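Long-range contacts in thioredoxin domain-containing protein (Sinorhizobium meliloti, PDB 3U5R), which is of unknown function but has a thioredoxin-like fold and may act as an antioxidant oxidoreductase: residues 68-78 with 108-117; 99-107 with 200-208. All blocks are in the same frame, centred on the assembly; numbering follows the deposited sequence.

Contact 1 of 2, residues 68-78 with 108-117; sequences SNRCPFVVLIR and EETLERVGAE
S68 swings OG away from its own N (chi1 151°), to the side of the carbonyl carbon, where it meets E109, whose chain starts beside its own N (chi1 -53°) and bends again at chi2, which brings the carboxylate to S68 OG and N69 N. The carboxylate grips both residues with its two oxygens, each through a syn lone pair: S68 OG donates to E109 OE2 at 2.6 Å, and the backbone N of N69 donates to E109 OE1 at 2.8 Å, nearly straight at 167°. S68 OG also accepts from R70 N (an ST turn) and from C71 N at 3.0 Å (an ST motif), which curl the chain into helix 72-75. N69 ND2 donates to E108 O at 2.9 Å, in the carbonyl plane and on a lone pair. Its OD1 is taken by the hydroxyl of Y127, so both ends of the amide are held and its rotation is fixed. At the outer margin, R70 CB rests on E108 CG (3.9 Å). R78 crosses E117 at about a right angle in a salt bridge whose hydrogen bond is weak, NH2 to OE1 3.3 Å; R78 also makes a cation-pi contact with Y121. One water bridges S68 O and E117 OE1, donating to both. E109 OE1 has a further donor in N99 ND2, and OE2 already holds the S68 hydroxyl. The loop of C71 before the short helix is thus tied to the turn before helix 111-121, and through E117 to the helix itself, mainly by polar bonds, and a buried carboxylate with this many donors is probably kept ionised.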
loop_
_atom_site.group_PDB
_atom_site.type_symbol
_atom_site.label_atom_id
_atom_site.label_comp_id
_atom_site.label_asym_id
_atom_site.label_seq_id
_atom_site.Cartn_x
_atom_site.Cartn_y
_atom_site.Cartn_z
ATOM N N SER A 68 -2.952 6.749 3.740
ATOM C CA SER A 68 -3.424 8.066 4.054
ATOM C C SER A 68 -2.649 8.481 5.356
ATOM O O SER A 68 -2.106 7.613 6.068
ATOM C CB SER A 68 -4.948 8.013 4.326
ATOM O OG SER A 68 -5.355 9.037 5.239
ATOM N N ASN A 69 -2.544 9.781 5.599
ATOM C CA ASN A 69 -1.931 10.287 6.819
ATOM C C ASN A 69 -2.879 10.344 8.034
ATOM O O ASN A 69 -2.386 10.436 9.170
ATOM C CB ASN A 69 -1.360 11.712 6.581
ATOM C CG ASN A 69 -0.238 11.702 5.539
ATOM O OD1 ASN A 69 0.499 10.681 5.408
ATOM N ND2 ASN A 69 -0.145 12.765 4.755
ATOM N N ARG A 70 -4.188 10.310 7.821
ATOM C CA ARG A 70 -5.124 10.478 8.932
ATOM C C ARG A 70 -6.262 9.459 9.025
ATOM O O ARG A 70 -6.879 9.339 10.083
ATOM C CB ARG A 70 -5.709 11.912 8.948
ATOM C CG ARG A 70 -6.419 12.300 10.327
ATOM C CD ARG A 70 -6.169 13.795 10.805
ATOM N NE ARG A 70 -7.187 14.304 11.764
ATOM C CZ ARG A 70 -7.222 14.068 13.092
ATOM N NH1 ARG A 70 -6.293 13.312 13.682
ATOM N NH2 ARG A 70 -8.197 14.593 13.853
ATOM N N CYS A 71 -6.537 8.710 7.960
ATOM C CA CYS A 71 -7.506 7.613 8.055
ATOM C C CYS A 71 -7.265 6.675 9.317
ATOM O O CYS A 71 -6.195 6.131 9.473
ATOM C CB CYS A 71 -7.444 6.775 6.742
ATOM S SG CYS A 71 -8.391 5.242 6.922
ATOM N N PRO A 72 -8.267 6.491 10.240
ATOM C CA PRO A 72 -8.132 5.569 11.422
ATOM C C PRO A 72 -7.741 4.146 11.080
ATOM O O PRO A 72 -7.025 3.472 11.849
ATOM C CB PRO A 72 -9.530 5.549 12.051
ATOM C CG PRO A 72 -10.158 6.829 11.580
ATOM C CD PRO A 72 -9.599 7.136 10.211
ATOM N N PHE A 73 -8.132 3.667 9.922
ATOM C CA PHE A 73 -7.722 2.300 9.538
ATOM C C PHE A 73 -6.267 2.215 9.160
ATOM O O PHE A 73 -5.647 1.146 9.356
ATOM C CB PHE A 73 -8.608 1.765 8.379
ATOM C CG PHE A 73 -10.014 1.651 8.771
ATOM C CD1 PHE A 73 -10.809 2.775 8.836
ATOM C CD2 PHE A 73 -10.524 0.413 9.173
ATOM C CE1 PHE A 73 -12.115 2.663 9.272
ATOM C CE2 PHE A 73 -11.828 0.284 9.630
ATOM C CZ PHE A 73 -12.602 1.418 9.689
ATOM N N VAL A 74 -5.702 3.304 8.609
ATOM C CA VAL A 74 -4.279 3.335 8.426
ATOM C C VAL A 74 -3.516 3.644 9.719
ATOM O O VAL A 74 -2.472 3.067 9.967
ATOM C CB VAL A 74 -3.922 4.376 7.347
ATOM C CG1 VAL A 74 -2.363 4.611 7.249
ATOM C CG2 VAL A 74 -4.513 3.910 6.005
ATOM N N VAL A 75 -4.004 4.616 10.513
ATOM C CA VAL A 75 -3.394 4.907 11.849
ATOM C C VAL A 75 -3.189 3.628 12.665
ATOM O O VAL A 75 -2.084 3.344 13.212
ATOM C CB VAL A 75 -4.232 6.037 12.618
ATOM C CG1 VAL A 75 -3.870 6.147 14.186
ATOM C CG2 VAL A 75 -4.046 7.439 11.869
ATOM N N LEU A 76 -4.226 2.799 12.706
ATOM C CA LEU A 76 -4.100 1.481 13.344
ATOM C C LEU A 76 -2.814 0.657 13.002
ATOM O O LEU A 76 -2.227 0.005 13.892
ATOM C CB LEU A 76 -5.336 0.636 13.019
ATOM C CG LEU A 76 -5.366 -0.746 13.651
ATOM C CD1 LEU A 76 -5.716 -0.749 15.168
ATOM C CD2 LEU A 76 -6.384 -1.560 12.867
ATOM N N ILE A 77 -2.380 0.630 11.736
ATOM C CA ILE A 77 -1.361 -0.322 11.317
ATOM C C ILE A 77 -0.057 0.415 10.960
ATOM O O ILE A 77 0.868 -0.154 10.410
ATOM C CB ILE A 77 -1.816 -1.077 10.073
ATOM C CG1 ILE A 77 -2.088 -0.034 8.960
ATOM C CG2 ILE A 77 -3.060 -1.883 10.355
ATOM C CD1 ILE A 77 -2.347 -0.690 7.621
ATOM N N ARG A 78 0.036 1.695 11.200
ATOM C CA ARG A 78 1.160 2.447 10.722
ATOM C C ARG A 78 2.526 2.022 11.299
ATOM O O ARG A 78 3.465 1.829 10.585
ATOM C CB ARG A 78 0.847 3.927 10.808
ATOM C CG ARG A 78 1.879 4.840 11.192
ATOM C CD ARG A 78 1.309 5.871 12.176
ATOM N NE ARG A 78 0.561 6.933 11.566
ATOM C CZ ARG A 78 -0.117 7.857 12.211
ATOM N NH1 ARG A 78 -0.211 7.858 13.516
ATOM N NH2 ARG A 78 -0.725 8.774 11.524
ATOM N N GLU A 108 -4.351 17.580 5.423
ATOM C CA GLU A 108 -3.441 16.676 6.127
ATOM C C GLU A 108 -2.806 15.632 5.139
ATOM O O GLU A 108 -1.880 14.910 5.509
ATOM C CB GLU A 108 -4.192 16.000 7.273
ATOM C CG GLU A 108 -5.365 15.156 6.768
ATOM C CD GLU A 108 -6.790 15.835 6.851
ATOM O OE1 GLU A 108 -6.975 17.004 6.399
ATOM O OE2 GLU A 108 -7.742 15.124 7.311
ATOM N N GLU A 109 -3.271 15.631 3.875
ATOM C CA GLU A 109 -2.842 14.666 2.809
ATOM C C GLU A 109 -1.883 15.284 1.788
ATOM O O GLU A 109 -1.544 14.656 0.766
ATOM C CB GLU A 109 -4.060 14.077 2.067
ATOM C CG GLU A 109 -5.101 13.453 2.997
ATOM C CD GLU A 109 -4.662 12.118 3.659
ATOM O OE1 GLU A 109 -3.470 11.922 3.979
ATOM O OE2 GLU A 109 -5.542 11.248 3.903
ATOM N N THR A 110 -1.360 16.475 2.069
ATOM C CA THR A 110 -0.366 17.076 1.144
ATOM C C THR A 110 0.971 16.271 1.041
ATOM O O THR A 110 1.397 15.527 1.957
ATOM C CB THR A 110 -0.031 18.503 1.555
ATOM O OG1 THR A 110 0.615 18.450 2.819
ATOM C CG2 THR A 110 -1.280 19.403 1.640
ATOM N N LEU A 111 1.647 16.438 -0.090
ATOM C CA LEU A 111 2.978 15.879 -0.280
ATOM C C LEU A 111 3.897 16.282 0.915
ATOM O O LEU A 111 4.652 15.471 1.478
ATOM C CB LEU A 111 3.541 16.415 -1.635
ATOM C CG LEU A 111 4.967 15.900 -1.955
ATOM C CD1 LEU A 111 5.006 14.367 -1.776
ATOM C CD2 LEU A 111 5.393 16.299 -3.341
ATOM N N GLU A 112 3.781 17.516 1.375
ATOM C CA GLU A 112 4.573 17.976 2.490
ATOM C C GLU A 112 4.279 17.152 3.753
ATOM O O GLU A 112 5.174 16.751 4.406
ATOM C CB GLU A 112 4.294 19.468 2.718
ATOM C CG GLU A 112 5.082 20.149 3.756
ATOM C CD GLU A 112 4.611 19.824 5.128
ATOM O OE1 GLU A 112 3.412 19.899 5.391
ATOM O OE2 GLU A 112 5.439 19.436 5.946
ATOM N N ARG A 113 3.007 16.895 4.025
ATOM C CA ARG A 113 2.570 16.036 5.106
ATOM C C ARG A 113 3.033 14.579 4.917
ATOM O O ARG A 113 3.419 13.929 5.817
ATOM C CB ARG A 113 1.084 16.141 5.349
ATOM C CG ARG A 113 0.667 17.398 6.067
ATOM C CD ARG A 113 1.170 17.473 7.459
ATOM N NE ARG A 113 2.355 18.305 7.511
ATOM C CZ ARG A 113 3.250 18.337 8.491
ATOM N NH1 ARG A 113 3.105 17.607 9.553
ATOM N NH2 ARG A 113 4.306 19.094 8.403
ATOM N N VAL A 114 3.000 14.121 3.690
ATOM C CA VAL A 114 3.471 12.812 3.400
ATOM C C VAL A 114 4.928 12.743 3.816
ATOM O O VAL A 114 5.307 11.837 4.465
ATOM C CB VAL A 114 3.347 12.499 1.912
ATOM C CG1 VAL A 114 4.367 11.505 1.505
ATOM C CG2 VAL A 114 1.953 12.067 1.552
ATOM N N GLY A 115 5.719 13.756 3.467
ATOM C CA GLY A 115 7.114 13.825 3.913
ATOM C C GLY A 115 7.274 13.864 5.453
ATOM O O GLY A 115 8.174 13.205 6.008
ATOM N N ALA A 116 6.403 14.611 6.129
ATOM C CA ALA A 116 6.472 14.622 7.588
ATOM C C ALA A 116 6.059 13.193 8.108
ATOM O O ALA A 116 6.659 12.698 9.078
ATOM C CB ALA A 116 5.508 15.709 8.169
ATOM N N GLU A 117 5.063 12.534 7.499
ATOM C CA GLU A 117 4.725 11.138 7.991
ATOM C C GLU A 117 5.907 10.210 7.950
ATOM O O GLU A 117 6.062 9.427 8.879
ATOM C CB GLU A 117 3.712 10.338 7.138
ATOM C CG GLU A 117 2.268 10.574 7.202
ATOM C CD GLU A 117 1.604 10.252 8.521
ATOM O OE1 GLU A 117 1.123 9.091 8.778
ATOM O OE2 GLU A 117 1.530 11.248 9.268
HETATM O O HOH W 1 0.674 7.103 7.139
#

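Contact 2 of 2, residues 99-107 with 200-208; sequences NSNDAQAFP and GCNIKWTAG
The loop that follows strand 93-99 of the central sheet meets the C-terminal tail just beyond strand 199-202, and K204 lies at the middle of the meeting. K204 sits at the centre of an inverse gamma turn, and its carbonyl O accepts from D102 N at 3.0 Å, in the carbonyl plane. Its aliphatic chain runs across F106: CG lies over one face of the ring, displaced toward the rim, as a CH-pi contact 4.0 Å from the centroid, while CE reaches F106 CZ at 3.7 Å. Bends at chi2 (-59°) and chi4 carry the amine past the ring and back to its own segment, where NZ donates to both N202 O and N202 OD1. An alanine here lacks the chain and the amine, and would probably open a gap against the F106 face and leave the N202 side chain freer to turn. Further along, T206 CG2 packs on D102 CB (3.7 Å), the two side chains crossing at about a right angle. D102 OD1 accepts from Q104 N (2.9 Å; an Asx turn) and A105 N (an Asx motif) on one face of its carboxylate, which shapes the bend leading to F106. Q133 joins the two segments, its NE2 donating to S100 O and K204 O. In this thioredoxin-like fold the loop leaving the C-terminal end of strand 93-99 is thus met by the segment beyond strand 199-202.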
loop_
_atom_site.group_PDB
_atom_site.type_symbol
_atom_site.label_atom_id
_atom_site.label_comp_id
_atom_site.label_asym_id
_atom_site.label_seq_id
_atom_site.Cartn_x
_atom_site.Cartn_y
_atom_site.Cartn_z
ATOM N N ASN A 99 -0.213 8.057 -1.561
ATOM C CA ASN A 99 -1.311 8.785 -0.957
ATOM C C ASN A 99 -2.014 9.452 -2.133
ATOM O O ASN A 99 -1.441 10.402 -2.735
ATOM C CB ASN A 99 -0.748 9.837 0.006
ATOM C CG ASN A 99 -1.814 10.563 0.730
ATOM O OD1 ASN A 99 -2.822 11.009 0.127
ATOM N ND2 ASN A 99 -1.653 10.658 2.055
ATOM N N SER A 100 -3.202 8.980 -2.492
ATOM C CA SER A 100 -3.942 9.575 -3.619
ATOM C C SER A 100 -5.050 10.501 -3.182
ATOM O O SER A 100 -5.820 10.943 -4.027
ATOM C CB SER A 100 -4.615 8.520 -4.498
ATOM O OG SER A 100 -3.654 7.585 -4.841
ATOM N N ASN A 101 -5.114 10.809 -1.886
ATOM C CA ASN A 101 -6.226 11.579 -1.389
ATOM C C ASN A 101 -6.138 13.091 -1.782
ATOM O O ASN A 101 -5.057 13.704 -1.779
ATOM C CB ASN A 101 -6.334 11.426 0.128
ATOM C CG ASN A 101 -6.989 10.114 0.560
ATOM O OD1 ASN A 101 -7.071 9.836 1.748
ATOM N ND2 ASN A 101 -7.455 9.319 -0.369
ATOM N N ASP A 102 -7.296 13.675 -2.071
ATOM C CA ASP A 102 -7.350 15.067 -2.527
ATOM C C ASP A 102 -6.933 16.029 -1.398
ATOM O O ASP A 102 -7.616 16.149 -0.353
ATOM C CB ASP A 102 -8.761 15.333 -3.007
ATOM C CG ASP A 102 -9.062 16.822 -3.250
ATOM O OD1 ASP A 102 -8.208 17.722 -3.049
ATOM O OD2 ASP A 102 -10.236 17.069 -3.646
ATOM N N ALA A 103 -5.788 16.691 -1.579
ATOM C CA ALA A 103 -5.196 17.361 -0.447
ATOM C C ALA A 103 -5.719 18.811 -0.313
ATOM O O ALA A 103 -5.423 19.472 0.690
ATOM C CB ALA A 103 -3.700 17.330 -0.533
ATOM N N GLN A 104 -6.484 19.284 -1.304
ATOM C CA GLN A 104 -7.202 20.571 -1.181
ATOM C C GLN A 104 -8.330 20.324 -0.187
ATOM O O GLN A 104 -8.470 21.090 0.788
ATOM C CB GLN A 104 -7.785 21.059 -2.522
ATOM C CG GLN A 104 -6.822 21.145 -3.704
ATOM C CD GLN A 104 -5.713 22.197 -3.532
ATOM O OE1 GLN A 104 -4.523 21.861 -3.352
ATOM N NE2 GLN A 104 -6.095 23.476 -3.596
ATOM N N ALA A 105 -9.128 19.262 -0.428
ATOM C CA ALA A 105 -10.207 18.889 0.504
ATOM C C ALA A 105 -9.674 18.389 1.858
ATOM O O ALA A 105 -10.301 18.643 2.894
ATOM C CB ALA A 105 -11.179 17.858 -0.122
ATOM N N PHE A 106 -8.526 17.676 1.852
ATOM C CA PHE A 106 -7.932 17.139 3.078
ATOM C C PHE A 106 -6.473 17.536 3.204
ATOM O O PHE A 106 -5.560 16.770 2.827
ATOM C CB PHE A 106 -8.115 15.617 3.147
ATOM C CG PHE A 106 -9.556 15.195 3.137
ATOM C CD1 PHE A 106 -10.230 14.951 4.329
ATOM C CD2 PHE A 106 -10.248 15.109 1.943
ATOM C CE1 PHE A 106 -11.590 14.586 4.326
ATOM C CE2 PHE A 106 -11.587 14.792 1.919
ATOM C CZ PHE A 106 -12.270 14.508 3.124
ATOM N N PRO A 107 -6.221 18.726 3.786
ATOM C CA PRO A 107 -4.886 19.360 3.873
ATOM C C PRO A 107 -3.890 18.492 4.592
ATOM O O PRO A 107 -2.715 18.695 4.472
ATOM C CB PRO A 107 -5.137 20.640 4.763
ATOM C CG PRO A 107 -6.544 20.847 4.744
ATOM C CD PRO A 107 -7.250 19.522 4.484
ATOM N N GLY A 200 -11.447 0.397 4.667
ATOM C CA GLY A 200 -10.937 1.687 5.199
ATOM C C GLY A 200 -11.793 2.888 4.836
ATOM O O GLY A 200 -12.881 2.741 4.340
ATOM N N CYS A 201 -11.253 4.086 5.015
ATOM C CA CYS A 201 -11.848 5.259 4.484
ATOM C C CYS A 201 -11.773 5.224 2.972
ATOM O O CYS A 201 -10.719 4.862 2.428
ATOM C CB CYS A 201 -11.037 6.439 4.985
ATOM S SG CYS A 201 -11.299 6.596 6.847
ATOM N N ASN A 202 -12.850 5.629 2.283
ATOM C CA ASN A 202 -12.744 5.780 0.829
ATOM C C ASN A 202 -11.580 6.708 0.499
ATOM O O ASN A 202 -11.273 7.671 1.236
ATOM C CB ASN A 202 -14.043 6.255 0.131
ATOM C CG ASN A 202 -14.475 7.655 0.590
ATOM O OD1 ASN A 202 -14.569 7.913 1.785
ATOM N ND2 ASN A 202 -14.692 8.582 -0.366
ATOM N N ILE A 203 -10.917 6.394 -0.614
ATOM C CA ILE A 203 -10.054 7.345 -1.286
ATOM C C ILE A 203 -10.828 8.631 -1.510
ATOM O O ILE A 203 -11.960 8.644 -2.017
ATOM C CB ILE A 203 -9.477 6.732 -2.624
ATOM C CG1 ILE A 203 -8.661 5.481 -2.232
ATOM C CG2 ILE A 203 -8.695 7.810 -3.480
ATOM C CD1 ILE A 203 -7.424 5.165 -2.921
ATOM N N LYS A 204 -10.211 9.754 -1.163
ATOM C CA LYS A 204 -10.925 11.007 -1.317
ATOM C C LYS A 204 -10.710 11.564 -2.721
ATOM O O LYS A 204 -9.824 12.386 -2.933
ATOM C CB LYS A 204 -10.440 11.967 -0.228
ATOM C CG LYS A 204 -10.651 11.378 1.180
ATOM C CD LYS A 204 -12.155 11.098 1.379
ATOM C CE LYS A 204 -12.561 10.844 2.842
ATOM N NZ LYS A 204 -12.566 9.396 3.199
ATOM N N TRP A 205 -11.520 11.076 -3.663
ATOM C CA TRP A 205 -11.482 11.488 -5.062
ATOM C C TRP A 205 -11.774 12.997 -5.132
ATOM O O TRP A 205 -12.623 13.501 -4.393
ATOM C CB TRP A 205 -12.580 10.741 -5.827
ATOM C CG TRP A 205 -12.401 9.278 -5.659
ATOM C CD1 TRP A 205 -13.161 8.438 -4.916
ATOM C CD2 TRP A 205 -11.331 8.476 -6.227
ATOM N NE1 TRP A 205 -12.652 7.139 -4.997
ATOM C CE2 TRP A 205 -11.536 7.148 -5.807
ATOM C CE3 TRP A 205 -10.223 8.771 -7.044
ATOM C CZ2 TRP A 205 -10.670 6.102 -6.162
ATOM C CZ3 TRP A 205 -9.365 7.700 -7.427
ATOM C CH2 TRP A 205 -9.604 6.395 -6.973
ATOM N N THR A 206 -11.025 13.717 -5.964
ATOM C CA THR A 206 -11.321 15.139 -6.237
ATOM C C THR A 206 -12.697 15.192 -6.924
ATOM O O THR A 206 -12.997 14.311 -7.731
ATOM C CB THR A 206 -10.272 15.724 -7.168
ATOM O OG1 THR A 206 -10.426 15.110 -8.453
ATOM C CG2 THR A 206 -8.918 15.378 -6.700
ATOM N N ALA A 207 -13.543 16.185 -6.582
ATOM C CA ALA A 207 -14.889 16.357 -7.234
ATOM C C ALA A 207 -14.714 16.243 -8.741
ATOM O O ALA A 207 -14.015 17.065 -9.329
ATOM N N GLY A 208 -15.291 15.205 -9.355
ATOM C CA GLY A 208 -14.908 14.774 -10.725
ATOM C C GLY A 208 -13.610 13.959 -10.775
ATOM O O GLY A 208 -13.582 12.723 -10.633
#

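Overall arrangement
Contact 1 lies closer to the centre of the chain, its centre about 12 Å away against 16 Å for contact 2, and both are only partly buried. Residues 99-107 and 108-117 form one continuous connection from strand 93-99 into helix 111-121; its first half receives the C-terminal tail and its second half the loop of the short helix 72-75. Contact 1 is built on carboxylates and hydrogen bonds, contact 2 on a single backbone bond plus aliphatic and aromatic packing. E109 of contact 1 reaches into segment 99-107, and C71 SG packs against C201 SG at 3.2 Å.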